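Local coordinates for kinesin-like protein Nod (Drosophila melanogaster, PDB 3DC4) that binds and hydrolyses ATP as a microtubule-associated kinesin and is required in meiosis for segregating chromosomes that have not exchanged, at residues 299-302 against 303-306; 199-202 against 203-207; 311-315 against 316-320. One frame throughout, in Å; residues are numbered along the deposited sequence.

Contact 1: residues 299-302 against 303-306; sequences SLTA and QSYL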
loop_
_atom_site.group_PDB
_atom_site.type_symbol
_atom_site.label_atom_id
_atom_site.label_comp_id
_atom_site.label_asym_id
_atom_site.label_seq_id
_atom_site.Cartn_x
_atom_site.Cartn_y
_atom_site.Cartn_z
ATOM N N SER A 299 12.138 -3.028 -0.587
ATOM C CA SER A 299 11.277 -2.795 0.566
ATOM C C SER A 299 10.798 -4.094 1.210
ATOM O O SER A 299 10.310 -4.087 2.338
ATOM C CB SER A 299 10.084 -1.927 0.164
ATOM O OG SER A 299 10.534 -0.639 -0.225
ATOM N N LEU A 300 10.950 -5.202 0.489
ATOM C CA LEU A 300 10.550 -6.512 0.986
ATOM C C LEU A 300 11.772 -7.226 1.553
ATOM O O LEU A 300 12.153 -8.302 1.096
ATOM C CB LEU A 300 9.936 -7.338 -0.149
ATOM C CG LEU A 300 8.604 -6.801 -0.687
ATOM C CD1 LEU A 300 8.135 -7.628 -1.869
ATOM C CD2 LEU A 300 7.568 -6.830 0.439
ATOM N N THR A 301 12.380 -6.609 2.557
ATOM C CA THR A 301 13.573 -7.149 3.187
ATOM C C THR A 301 13.424 -7.239 4.698
ATOM O O THR A 301 12.405 -6.837 5.264
ATOM C CB THR A 301 14.787 -6.272 2.859
ATOM O OG1 THR A 301 14.470 -4.902 3.134
ATOM C CG2 THR A 301 15.159 -6.416 1.392
ATOM N N ALA A 302 14.449 -7.775 5.351
ATOM C CA ALA A 302 14.435 -7.926 6.799
ATOM C C ALA A 302 14.145 -6.615 7.511
ATOM O O ALA A 302 14.585 -5.549 7.083
ATOM C CB ALA A 302 15.770 -8.491 7.280
ATOM N N GLN A 303 13.400 -6.715 8.607
ATOM C CA GLN A 303 13.033 -5.564 9.417
ATOM C C GLN A 303 12.475 -4.474 8.506
ATOM O O GLN A 303 12.702 -3.291 8.746
ATOM C CB GLN A 303 14.292 -4.817 9.867
ATOM C CG GLN A 303 15.189 -5.637 10.786
ATOM C CD GLN A 303 16.244 -4.795 11.475
ATOM O OE1 GLN A 303 17.123 -4.223 10.827
ATOM N NE2 GLN A 303 16.162 -4.713 12.798
ATOM N N SER A 304 11.713 -4.862 7.494
ATOM C CA SER A 304 10.818 -3.969 6.769
ATOM C C SER A 304 9.389 -4.220 7.241
ATOM O O SER A 304 9.112 -5.237 7.881
ATOM C CB SER A 304 10.934 -4.191 5.264
ATOM O OG SER A 304 12.206 -3.760 4.809
ATOM N N TYR A 305 8.492 -3.284 6.930
ATOM C CA TYR A 305 7.091 -3.383 7.327
ATOM C C TYR A 305 6.154 -3.529 6.143
ATOM O O TYR A 305 6.283 -2.821 5.148
ATOM C CB TYR A 305 6.680 -2.152 8.133
ATOM C CG TYR A 305 7.361 -2.057 9.470
ATOM C CD1 TYR A 305 8.686 -1.628 9.576
ATOM C CD2 TYR A 305 6.686 -2.424 10.630
ATOM C CE1 TYR A 305 9.319 -1.570 10.806
ATOM C CE2 TYR A 305 7.302 -2.372 11.864
ATOM C CZ TYR A 305 8.615 -1.947 11.947
ATOM O OH TYR A 305 9.221 -1.914 13.180
ATOM N N LEU A 306 5.204 -4.452 6.258
ATOM C CA LEU A 306 4.235 -4.690 5.196
ATOM C C LEU A 306 2.823 -4.685 5.768
ATOM O O LEU A 306 2.512 -5.446 6.684
ATOM C CB LEU A 306 4.526 -6.032 4.513
ATOM C CG LEU A 306 3.568 -6.536 3.431
ATOM C CD1 LEU A 306 3.446 -5.510 2.324
ATOM C CD2 LEU A 306 4.073 -7.868 2.878
HETATM O O HOH W 1 7.972 -2.578 3.086
#

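Contact 2: residues 199-202 against 203-207; sequences LELG and TRNRR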
loop_
_atom_site.group_PDB
_atom_site.type_symbol
_atom_site.label_atom_id
_atom_site.label_comp_id
_atom_site.label_asym_id
_atom_site.label_seq_id
_atom_site.Cartn_x
_atom_site.Cartn_y
_atom_site.Cartn_z
ATOM N N LEU A 199 1.088 13.843 -8.315
ATOM C CA LEU A 199 -0.089 13.001 -8.509
ATOM C C LEU A 199 -0.829 13.390 -9.780
ATOM O O LEU A 199 -1.309 12.530 -10.519
ATOM C CB LEU A 199 -1.034 13.102 -7.310
ATOM C CG LEU A 199 -0.550 12.430 -6.028
ATOM C CD1 LEU A 199 -1.584 12.613 -4.929
ATOM C CD2 LEU A 199 -0.317 10.942 -6.304
ATOM N N GLU A 200 -0.913 14.692 -10.030
ATOM C CA GLU A 200 -1.588 15.195 -11.217
ATOM C C GLU A 200 -0.775 14.821 -12.456
ATOM O O GLU A 200 -1.320 14.350 -13.457
ATOM C CB GLU A 200 -1.740 16.718 -11.129
ATOM C CG GLU A 200 -2.478 17.350 -12.297
ATOM C CD GLU A 200 -2.563 18.863 -12.174
ATOM O OE1 GLU A 200 -3.219 19.348 -11.224
ATOM O OE2 GLU A 200 -1.971 19.569 -13.023
ATOM N N LEU A 201 0.536 15.028 -12.376
ATOM C CA LEU A 201 1.429 14.707 -13.483
ATOM C C LEU A 201 1.372 13.219 -13.794
ATOM O O LEU A 201 1.215 12.818 -14.950
ATOM C CB LEU A 201 2.865 15.102 -13.132
ATOM C CG LEU A 201 3.960 14.688 -14.119
ATOM C CD1 LEU A 201 3.789 15.439 -15.433
ATOM C CD2 LEU A 201 5.320 14.982 -13.513
ATOM N N GLY A 202 1.500 12.403 -12.754
ATOM C CA GLY A 202 1.467 10.966 -12.937
ATOM C C GLY A 202 0.142 10.472 -13.486
ATOM O O GLY A 202 0.105 9.585 -14.339
ATOM N N THR A 203 -0.950 11.052 -13.003
ATOM C CA THR A 203 -2.278 10.655 -13.449
ATOM C C THR A 203 -2.473 10.923 -14.935
ATOM O O THR A 203 -3.063 10.111 -15.645
ATOM C CB THR A 203 -3.363 11.392 -12.662
ATOM O OG1 THR A 203 -3.207 11.107 -11.268
ATOM C CG2 THR A 203 -4.746 10.939 -13.108
ATOM N N ARG A 204 -1.979 12.062 -15.407
ATOM C CA ARG A 204 -2.114 12.400 -16.816
ATOM C C ARG A 204 -1.305 11.440 -17.682
ATOM O O ARG A 204 -1.797 10.959 -18.699
ATOM C CB ARG A 204 -1.657 13.838 -17.083
ATOM C CG ARG A 204 -2.490 14.899 -16.375
ATOM C CD ARG A 204 -2.397 16.239 -17.094
ATOM N NE ARG A 204 -1.048 16.802 -17.082
ATOM C CZ ARG A 204 -0.532 17.498 -16.073
ATOM N NH1 ARG A 204 -1.250 17.724 -14.984
ATOM N NH2 ARG A 204 0.703 17.975 -16.158
ATOM N N ASN A 205 -0.073 11.153 -17.274
ATOM C CA ASN A 205 0.788 10.254 -18.038
ATOM C C ASN A 205 0.426 8.786 -17.849
ATOM O O ASN A 205 1.148 7.899 -18.305
ATOM C CB ASN A 205 2.257 10.455 -17.657
ATOM C CG ASN A 205 2.753 11.859 -17.955
ATOM O OD1 ASN A 205 2.461 12.423 -19.010
ATOM N ND2 ASN A 205 3.517 12.424 -17.029
ATOM N N ARG A 206 -0.694 8.532 -17.183
ATOM C CA ARG A 206 -1.132 7.165 -16.945
ATOM C C ARG A 206 -2.120 6.721 -18.018
ATOM O O ARG A 206 -3.032 7.464 -18.378
ATOM C CB ARG A 206 -1.775 7.059 -15.565
ATOM C CG ARG A 206 -2.072 5.642 -15.145
ATOM C CD ARG A 206 -2.494 5.587 -13.691
ATOM N NE ARG A 206 -2.754 4.218 -13.269
ATOM C CZ ARG A 206 -3.149 3.877 -12.049
ATOM N NH1 ARG A 206 -3.334 4.810 -11.125
ATOM N NH2 ARG A 206 -3.354 2.602 -11.755
ATOM N N ARG A 207 -1.928 5.507 -18.524
ATOM C CA ARG A 207 -2.791 4.961 -19.566
ATOM C C ARG A 207 -3.977 4.208 -18.975
ATOM O O ARG A 207 -5.129 4.495 -19.302
ATOM C CB ARG A 207 -1.986 4.027 -20.472
ATOM C CG ARG A 207 -1.458 2.786 -19.773
ATOM C CD ARG A 207 -0.572 1.970 -20.698
ATOM N NE ARG A 207 0.693 2.644 -20.977
ATOM C CZ ARG A 207 1.613 2.913 -20.057
ATOM N NH1 ARG A 207 1.412 2.565 -18.793
ATOM N NH2 ARG A 207 2.735 3.531 -20.399
#

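Contact 3: residues 311-315 against 316-320; sequences CISPH and QCDLS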
loop_
_atom_site.group_PDB
_atom_site.type_symbol
_atom_site.label_atom_id
_atom_site.label_comp_id
_atom_site.label_asym_id
_atom_site.label_seq_id
_atom_site.Cartn_x
_atom_site.Cartn_y
_atom_site.Cartn_z
ATOM N N CYS A 311 -9.972 -4.160 0.665
ATOM C CA CYS A 311 -11.175 -3.362 0.541
ATOM C C CYS A 311 -12.235 -4.300 -0.011
ATOM O O CYS A 311 -11.987 -4.992 -0.998
ATOM C CB CYS A 311 -10.942 -2.201 -0.429
ATOM S SG CYS A 311 -9.732 -0.936 0.212
ATOM N N ILE A 312 -13.407 -4.313 0.619
ATOM C CA ILE A 312 -14.495 -5.199 0.208
ATOM C C ILE A 312 -15.843 -4.518 0.070
ATOM O O ILE A 312 -16.159 -3.563 0.777
ATOM C CB ILE A 312 -14.676 -6.349 1.212
ATOM C CG1 ILE A 312 -15.005 -5.782 2.599
ATOM C CG2 ILE A 312 -13.408 -7.196 1.263
ATOM C CD1 ILE A 312 -15.272 -6.840 3.664
ATOM N N SER A 313 -16.634 -5.046 -0.852
ATOM C CA SER A 313 -17.968 -4.550 -1.107
ATOM C C SER A 313 -18.933 -5.177 -0.102
ATOM O O SER A 313 -18.774 -6.333 0.289
ATOM C CB SER A 313 -18.392 -4.939 -2.522
ATOM O OG SER A 313 -19.733 -4.570 -2.751
ATOM N N PRO A 314 -19.917 -4.403 0.367
ATOM C CA PRO A 314 -20.900 -4.918 1.325
ATOM C C PRO A 314 -22.098 -5.494 0.572
ATOM O O PRO A 314 -23.052 -5.984 1.177
ATOM C CB PRO A 314 -21.282 -3.674 2.108
ATOM C CG PRO A 314 -21.264 -2.626 1.036
ATOM C CD PRO A 314 -19.967 -2.930 0.320
ATOM N N HIS A 315 -22.032 -5.420 -0.753
ATOM C CA HIS A 315 -23.115 -5.884 -1.624
ATOM C C HIS A 315 -23.131 -7.384 -1.884
ATOM O O HIS A 315 -22.100 -7.990 -2.175
ATOM C CB HIS A 315 -23.050 -5.155 -2.967
ATOM C CG HIS A 315 -22.893 -3.672 -2.847
ATOM N ND1 HIS A 315 -23.754 -2.886 -2.109
ATOM C CD2 HIS A 315 -21.979 -2.829 -3.380
ATOM C CE1 HIS A 315 -23.374 -1.624 -2.194
ATOM N NE2 HIS A 315 -22.298 -1.562 -2.959
ATOM N N GLN A 316 -24.323 -7.966 -1.812
ATOM C CA GLN A 316 -24.510 -9.394 -2.032
ATOM C C GLN A 316 -23.993 -9.843 -3.397
ATOM O O GLN A 316 -23.413 -10.922 -3.522
ATOM C CB GLN A 316 -26.002 -9.741 -1.892
ATOM C CG GLN A 316 -26.328 -11.221 -2.021
ATOM C CD GLN A 316 -25.696 -12.060 -0.925
ATOM O OE1 GLN A 316 -25.802 -11.737 0.260
ATOM N NE2 GLN A 316 -25.042 -13.150 -1.315
ATOM N N CYS A 317 -24.190 -9.008 -4.416
ATOM C CA CYS A 317 -23.757 -9.331 -5.776
ATOM C C CYS A 317 -22.243 -9.480 -5.905
ATOM O O CYS A 317 -21.751 -10.078 -6.864
ATOM C CB CYS A 317 -24.249 -8.260 -6.769
ATOM S SG CYS A 317 -23.579 -6.580 -6.490
ATOM N N ASP A 318 -21.506 -8.945 -4.940
ATOM C CA ASP A 318 -20.051 -9.033 -4.974
ATOM C C ASP A 318 -19.515 -10.048 -3.976
ATOM O O ASP A 318 -18.313 -10.071 -3.717
ATOM C CB ASP A 318 -19.433 -7.668 -4.660
ATOM C CG ASP A 318 -19.911 -6.583 -5.595
ATOM O OD1 ASP A 318 -19.895 -6.816 -6.822
ATOM O OD2 ASP A 318 -20.288 -5.499 -5.107
ATOM N N LEU A 319 -20.392 -10.893 -3.439
ATOM C CA LEU A 319 -20.000 -11.890 -2.443
ATOM C C LEU A 319 -18.773 -12.702 -2.823
ATOM O O LEU A 319 -17.858 -12.872 -2.022
ATOM C CB LEU A 319 -21.160 -12.859 -2.172
ATOM C CG LEU A 319 -20.802 -13.929 -1.140
ATOM C CD1 LEU A 319 -20.437 -13.249 0.180
ATOM C CD2 LEU A 319 -21.976 -14.891 -0.932
ATOM N N SER A 320 -18.762 -13.200 -4.052
ATOM C CA SER A 320 -17.664 -14.022 -4.537
ATOM C C SER A 320 -16.324 -13.283 -4.541
ATOM O O SER A 320 -15.300 -13.832 -4.141
ATOM C CB SER A 320 -17.992 -14.517 -5.942
ATOM O OG SER A 320 -17.069 -15.495 -6.366
#

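Contact 1: residues 299-302 against 303-306
Thr-301 turns its OG1 into the space between its own N and carbonyl carbon (chi1 50°), while Ser-304 sets OG beside its backbone N, opposite the carbonyl carbon (chi1 -68°); the two hydroxyls thereby meet, with Thr-301 OG1 3.0 Å from Ser-304 OG. They are hydrogen-bonded, although either could be the donor, and Thr-301 OG1 has a second, weak partner in the carbonyl of Ala-298. The backbone that carries them, Thr-301 to Ser-304, makes a beta turn close to type II, with Gln-303 at positive phi. Its closing bond, from Ser-304 N to Thr-301 O, is weak: 3.1 Å long and bent to 132° at the hydrogen. Packing around the serine is tight, because Ser-304 CB sits 3.0 Å from Thr-301 O and equally 3.0 Å from Ser-299 O. One water fastens the loop to the start of the strand, donating to Ser-299 O at 2.9 Å and to Tyr-305 O at 2.7 Å. The apolar side is looser: Leu-300 CD2 reaches Leu-306 CD2 at 4.4 Å. The loop leads from helix 291-295 into the first residues of strand 305-312 of the motor domain. Ser-299 OG bonds to Asn-238, Leu-306 packs on Ile-271 and Val-275 of helix 267-279, and Tyr-305 touches Leu-86 and Lys-89 of helix 84-92.

Contact 2: residues 199-202 against 203-207
Leu-199 O is gripped twice by Thr-203, whose N donates to it at 2.9 Å and whose OG1 donates as well, at a very short 2.5 Å. This is the last turn of helix 192-204, the helix that in the kinesin motor fold leads into switch I, and the hydroxyl doubles the ordinary i to i+4 bond. It can do so because OG1 lies beside the backbone N of Thr-203 (chi1 -59°), turned back toward the preceding turn. The next pair along the helix is charged. Glu-200 runs out extended, Arg-204 bends at its third torsion, and Glu-200 OE2 meets Arg-204 NH1 at 2.8 Å near the guanidinium plane. Within this salt bridge the hydrogen bond is weak, with 123° at the hydrogen and the two flat groups inclined by 59°. Leu-201 CA lies 4.1 Å above one face of the Arg-204 guanidinium, displaced toward its rim. Asn-205 is the first residue to leave helical geometry, yet its N still donates to Leu-201 O at 3.1 Å. Beyond it, Arg-206 NE forms a salt bridge with Glu-158 and NH2 a hydrogen bond with Ser-220, the side chain about 7 Å from the bound magnesium at the nearest atoms. Asn-205 ND2 donates to the carbonyl of Leu-167 and also rests against a methyl group, Leu-201 CD1, 3.4 Å away.

Contact 3: residues 311-315 against 316-320
Ser-313 OG stands opposite its own backbone N (chi1 175°), which swings the hydroxyl forward along the chain, where it serves two partners. It donates to Asp-318 OD2 at 2.6 Å and accepts from His-315 N at 3.2 Å, the second bond making an ST turn. Asp-318 OD2 takes the hydroxyl on its anti side, 16° out of the carboxylate plane. Asp-318 occupies the N-cap position of helix 319-335, but its side chain makes no capping bond and is turned to the serine instead. An alanine in place of Ser-313 removes the hydroxyl, which would probably leave Asp-318 OD2 without this donor and His-315 N without its ST-turn acceptor, the carboxylate then being freer to turn. In the kinesin motor fold this is the crossing from strand 305-312 of the central sheet to the domain's last helix, beside Gln-103 of the ADP pocket. His-315 and Asp-318 run side by side, pointing the same way, their ring and carboxylate planes 63° apart. The carboxylate oxygen reaches the ring at its edge, His-315 CD2 being 3.6 Å from Asp-318 OD2. Pro-314 CG lies 3.9 Å above one ring face of His-315, offset toward the rim, and Tyr-33 makes an edge-to-face contact with the same ring. Asp-318 N donates to His-315 O at 3.0 Å from above the carbonyl plane, while Cys-317 SG touches His-315 CB at 3.8 Å.

In the fold
Along the chain contact 2 comes first, then contact 1, then contact 3, all within the motor domain that forms this piece of the longer protein. Contacts 1 and 3 mark the two ends of strand 305-312, with centres about 31 Å apart on opposite sides of the chain's centre. That strand runs parallel to 23-30 on one side and to 96-101, which leads to the P-loop, on the other. Contact 2 belongs to helix 192-204, packed against strands 151-160 and 220-229 of the same sheet; it lies about 28 Å from contact 1 and about 29 Å from contact 3, centre to centre. Contacts 2 and 3 each come near the nucleotide site, from the magnesium and Gln-103 sides respectively, whereas contact 1 lies away from it.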